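Local coordinates for dihydrodipicolinate synthase (PDB 3B4U), which probably condenses pyruvate with an aldehyde through a Schiff base, as dihydrodipicolinate synthases do on the lysine biosynthesis pathway, at residues L7-T12 and N36-V41; A28-C33 and A68-S73. All blocks are in the same frame, centred on the assembly; numbering follows the deposited sequence.

Both contacts belong to the first part of the TIM barrel and lie on the same side of the chain's centre, their own centres about 9 Å apart. Contact 1 joins strands 6-10 and 40-43, neighbours in the parallel sheet; contact 2 sets helix 23-35, which connects those strands, against the loop between helix 57-67 and strand 75-79. Along the chain the segments alternate: 7-12, 28-33, 36-41, 68-73. The two contacts also touch, for Cys38 N probably donates a hydrogen bond to Cys33 O, and Leu11 CD1 packs on His29 and Ala30. Contact 1 pairs the first two strands of the barrel wall, and contact 2 ties helix 23-35 to the loop that follows helix 57-67, on the outside of the barrel.

Contact 1: residues L7-T12 and N36-V41; sequences LSAALT and NGCDSV
Leu7 O takes two backbone donors at once: Asp39 N at 2.7 Å, lying in the carbonyl plane, and Ser40 N in a weaker bond at 3.3 Å. On the other side of the same residue, Leu7 N gives an almost straight bond (170°) to Asp39 OD2 at 2.9 Å, using the anti lone pair of the carboxylate. Asp39 thus grips the residue by both its main-chain polar groups, one with its own N and one with its side chain. Further along, Ala9 N reaches Ser40 O at 3.2 Å, tilted out of the carbonyl plane, and Ser8 CA sends a CA-H...O contact to that same oxygen. These bonds pair strands 6-10 and 40-43 in parallel, Ser8 beside Ser40 and Ala9 beside Val41, as the first beta-alpha-beta unit of the TIM barrel, with helix 23-35 as the crossover. On the Ser8 and Ser40 face the two hydroxyls hydrogen-bond, OG to OG, at 2.8 Å; they meet because the side chains are rotated differently, Ser8 OG anti to its own N (chi1 -168°) and Ser40 OG between its N and carbonyl carbon (chi1 67°). On the Ala9 and Val41 face, Cys38 SG packs against Ala9 CB at 3.7 Å and reaches the CG and CD2 of Leu7, and Leu11 CD1 meets Val41 CG1 at 4.1 Å. In the second shell, Arg222 forms a salt bridge to Asp39 OD2 and also bonds Gly37 O, fixing the carboxylate from helix 218-225. Thr42 OG1 is a further hydrogen-bonding partner of Ser8 OG.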
# COMPACT_ATOMS: atom_id res chain seq x y z
N LEU B 7 20.25 -0.22 -18.69
CA LEU B 7 19.12 -1.14 -18.67
C LEU B 7 19.14 -1.95 -17.39
O LEU B 7 20.12 -2.65 -17.10
CB LEU B 7 19.18 -2.09 -19.88
CG LEU B 7 18.06 -3.12 -19.91
CD1 LEU B 7 16.66 -2.46 -19.89
CD2 LEU B 7 18.20 -4.07 -21.10
N SER B 8 18.04 -1.92 -16.66
CA SER B 8 17.85 -2.80 -15.53
C SER B 8 16.64 -3.69 -15.80
O SER B 8 15.62 -3.19 -16.23
CB SER B 8 17.64 -1.95 -14.27
OG SER B 8 17.71 -2.75 -13.09
N ALA B 9 16.73 -5.00 -15.53
CA ALA B 9 15.54 -5.84 -15.58
C ALA B 9 14.66 -5.53 -14.39
O ALA B 9 15.15 -5.48 -13.26
CB ALA B 9 15.92 -7.30 -15.56
N ALA B 10 13.37 -5.35 -14.62
CA ALA B 10 12.39 -5.27 -13.54
C ALA B 10 12.13 -6.74 -13.19
O ALA B 10 11.20 -7.37 -13.69
CB ALA B 10 11.10 -4.55 -14.01
N LEU B 11 13.00 -7.32 -12.37
CA LEU B 11 13.16 -8.77 -12.34
C LEU B 11 11.90 -9.44 -11.80
O LEU B 11 11.39 -9.08 -10.75
CB LEU B 11 14.35 -9.15 -11.45
CG LEU B 11 14.93 -10.52 -11.75
CD1 LEU B 11 15.75 -10.51 -13.02
CD2 LEU B 11 15.73 -11.03 -10.55
N THR B 12 11.45 -10.47 -12.49
CA THR B 12 10.37 -11.32 -12.00
C THR B 12 10.85 -12.18 -10.83
O THR B 12 12.02 -12.57 -10.76
CB THR B 12 9.84 -12.18 -13.16
OG1 THR B 12 10.94 -12.75 -13.90
CG2 THR B 12 9.01 -11.34 -14.12
N ASN B 36 22.71 -11.18 -20.80
CA ASN B 36 22.07 -10.85 -22.06
C ASN B 36 21.90 -9.37 -22.29
O ASN B 36 21.28 -8.99 -23.29
CB ASN B 36 20.72 -11.54 -22.15
CG ASN B 36 20.84 -13.02 -22.41
OD1 ASN B 36 21.89 -13.50 -22.89
ND2 ASN B 36 19.80 -13.78 -22.07
N GLY B 37 22.42 -8.50 -21.43
CA GLY B 37 22.44 -7.08 -21.71
C GLY B 37 21.96 -6.14 -20.65
O GLY B 37 22.01 -4.95 -20.85
N CYS B 38 21.52 -6.63 -19.50
CA CYS B 38 21.19 -5.72 -18.42
C CYS B 38 22.46 -5.27 -17.72
O CYS B 38 23.35 -6.07 -17.42
CB CYS B 38 20.26 -6.36 -17.40
SG CYS B 38 18.60 -6.70 -18.04
N ASP B 39 22.49 -4.00 -17.40
CA ASP B 39 23.51 -3.41 -16.54
C ASP B 39 23.28 -3.68 -15.06
O ASP B 39 24.20 -3.67 -14.27
CB ASP B 39 23.56 -1.89 -16.82
CG ASP B 39 23.86 -1.61 -18.27
OD1 ASP B 39 24.98 -1.98 -18.70
OD2 ASP B 39 23.04 -1.05 -19.01
N SER B 40 22.02 -3.91 -14.69
CA SER B 40 21.64 -4.22 -13.32
C SER B 40 20.35 -4.99 -13.34
O SER B 40 19.70 -5.13 -14.38
CB SER B 40 21.49 -2.92 -12.50
OG SER B 40 20.40 -2.15 -12.95
N VAL B 41 19.95 -5.45 -12.16
CA VAL B 41 18.62 -6.00 -11.95
C VAL B 41 17.96 -5.27 -10.81
O VAL B 41 18.58 -4.98 -9.79
CB VAL B 41 18.69 -7.55 -11.71
CG1 VAL B 41 19.19 -8.29 -12.95
CG2 VAL B 41 19.55 -7.93 -10.47

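Contact 2: residues A28-C33 and A68-S73; sequences AHARRC and AGIAPS
Ala68 O is held by Arg31 NH1 at 2.9 Å and by a water at 3.2 Å, which in turn accepts a bond from Arg31 NE at 2.8 Å. Direct bond and water bridge both lie at the edge of the guanidinium, near its plane, so together they fix how the group is turned about the end of its chain. The direct bond is bent, 141° at the hydrogen, and NH1 stands tilted from the plane of the carbonyl. Over one face of the guanidinium lies Ile70, with CG1 above its centre and 3.4 Å from Arg31 CZ; the two side chains run past each other in opposite directions. A bend at chi2 (-75°) carries the arginine across to the loop. Deeper in, Ile70 CD1 meets Ala30 CB at 4.0 Å, and Phe65 and Ile27 pack on the same isoleucine. Gly69, with positive phi, ends helix 57-67 in a Schellman motif, and the Ala68 carbonyl that Arg31 binds lies just before it. An arginine on helix 23-35 thereby binds the C-terminal end of helix 57-67, joining two successive helices in the outer layer of a TIM barrel.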
# COMPACT_ATOMS: atom_id res chain seq x y z
N ALA B 28 19.52 -17.33 -10.85
CA ALA B 28 19.89 -17.77 -12.20
C ALA B 28 19.25 -16.88 -13.29
O ALA B 28 19.90 -16.55 -14.29
CB ALA B 28 19.51 -19.26 -12.40
N HIS B 29 18.02 -16.48 -13.05
CA HIS B 29 17.34 -15.56 -13.96
C HIS B 29 18.03 -14.20 -13.98
O HIS B 29 18.26 -13.64 -15.05
CB HIS B 29 15.86 -15.48 -13.60
CG HIS B 29 15.10 -14.55 -14.46
ND1 HIS B 29 15.00 -14.71 -15.82
CD2 HIS B 29 14.38 -13.45 -14.12
CE1 HIS B 29 14.25 -13.72 -16.29
NE2 HIS B 29 13.86 -12.94 -15.29
N ALA B 30 18.41 -13.70 -12.82
CA ALA B 30 19.17 -12.45 -12.76
C ALA B 30 20.46 -12.57 -13.56
O ALA B 30 20.82 -11.68 -14.33
CB ALA B 30 19.46 -12.07 -11.32
N ARG B 31 21.20 -13.66 -13.37
CA ARG B 31 22.46 -13.85 -14.09
C ARG B 31 22.22 -13.88 -15.59
O ARG B 31 23.02 -13.33 -16.36
CB ARG B 31 23.13 -15.14 -13.67
CG ARG B 31 23.71 -15.09 -12.27
CD ARG B 31 24.99 -14.29 -12.20
NE ARG B 31 25.68 -14.47 -10.91
CZ ARG B 31 26.69 -13.71 -10.48
NH1 ARG B 31 27.22 -13.97 -9.30
NH2 ARG B 31 27.19 -12.71 -11.19
N ARG B 32 21.15 -14.52 -16.03
CA ARG B 32 20.80 -14.57 -17.45
C ARG B 32 20.52 -13.17 -17.98
O ARG B 32 21.02 -12.78 -19.04
CB ARG B 32 19.61 -15.51 -17.65
CG ARG B 32 19.03 -15.44 -19.06
CD ARG B 32 18.02 -16.56 -19.34
NE ARG B 32 16.95 -16.54 -18.34
CZ ARG B 32 16.46 -17.59 -17.70
NH1 ARG B 32 16.87 -18.80 -18.00
NH2 ARG B 32 15.56 -17.42 -16.76
N CYS B 33 19.72 -12.39 -17.27
CA CYS B 33 19.40 -11.05 -17.71
C CYS B 33 20.64 -10.15 -17.77
O CYS B 33 20.81 -9.37 -18.73
CB CYS B 33 18.34 -10.44 -16.77
SG CYS B 33 16.69 -11.15 -16.95
N ALA B 68 25.61 -15.18 -3.43
CA ALA B 68 25.74 -15.84 -4.72
C ALA B 68 26.68 -15.06 -5.66
O ALA B 68 26.88 -15.45 -6.80
CB ALA B 68 24.38 -16.04 -5.37
N GLY B 69 27.15 -13.92 -5.23
CA GLY B 69 28.21 -13.23 -5.94
C GLY B 69 27.79 -12.18 -6.93
O GLY B 69 28.65 -11.66 -7.61
N ILE B 70 26.51 -11.87 -6.99
CA ILE B 70 26.07 -10.76 -7.81
C ILE B 70 26.50 -9.47 -7.11
O ILE B 70 26.26 -9.29 -5.92
CB ILE B 70 24.55 -10.80 -8.07
CG1 ILE B 70 24.22 -11.99 -8.98
CG2 ILE B 70 24.09 -9.50 -8.74
CD1 ILE B 70 22.75 -12.29 -9.14
N ALA B 71 27.19 -8.61 -7.82
CA ALA B 71 27.71 -7.38 -7.23
C ALA B 71 26.57 -6.52 -6.72
O ALA B 71 25.62 -6.27 -7.47
CB ALA B 71 28.51 -6.60 -8.28
N PRO B 72 26.64 -6.00 -5.48
CA PRO B 72 25.60 -5.09 -5.02
C PRO B 72 25.39 -3.90 -5.95
O PRO B 72 24.26 -3.44 -6.10
CB PRO B 72 26.12 -4.65 -3.64
CG PRO B 72 26.88 -5.81 -3.12
CD PRO B 72 27.55 -6.40 -4.39
N SER B 73 26.44 -3.41 -6.60
CA SER B 73 26.31 -2.33 -7.55
C SER B 73 25.55 -2.66 -8.81
O SER B 73 25.27 -1.77 -9.61
CB SER B 73 27.68 -1.77 -7.89
OG SER B 73 28.48 -2.75 -8.53
O HOH W 1 25.35 -16.76 -9.31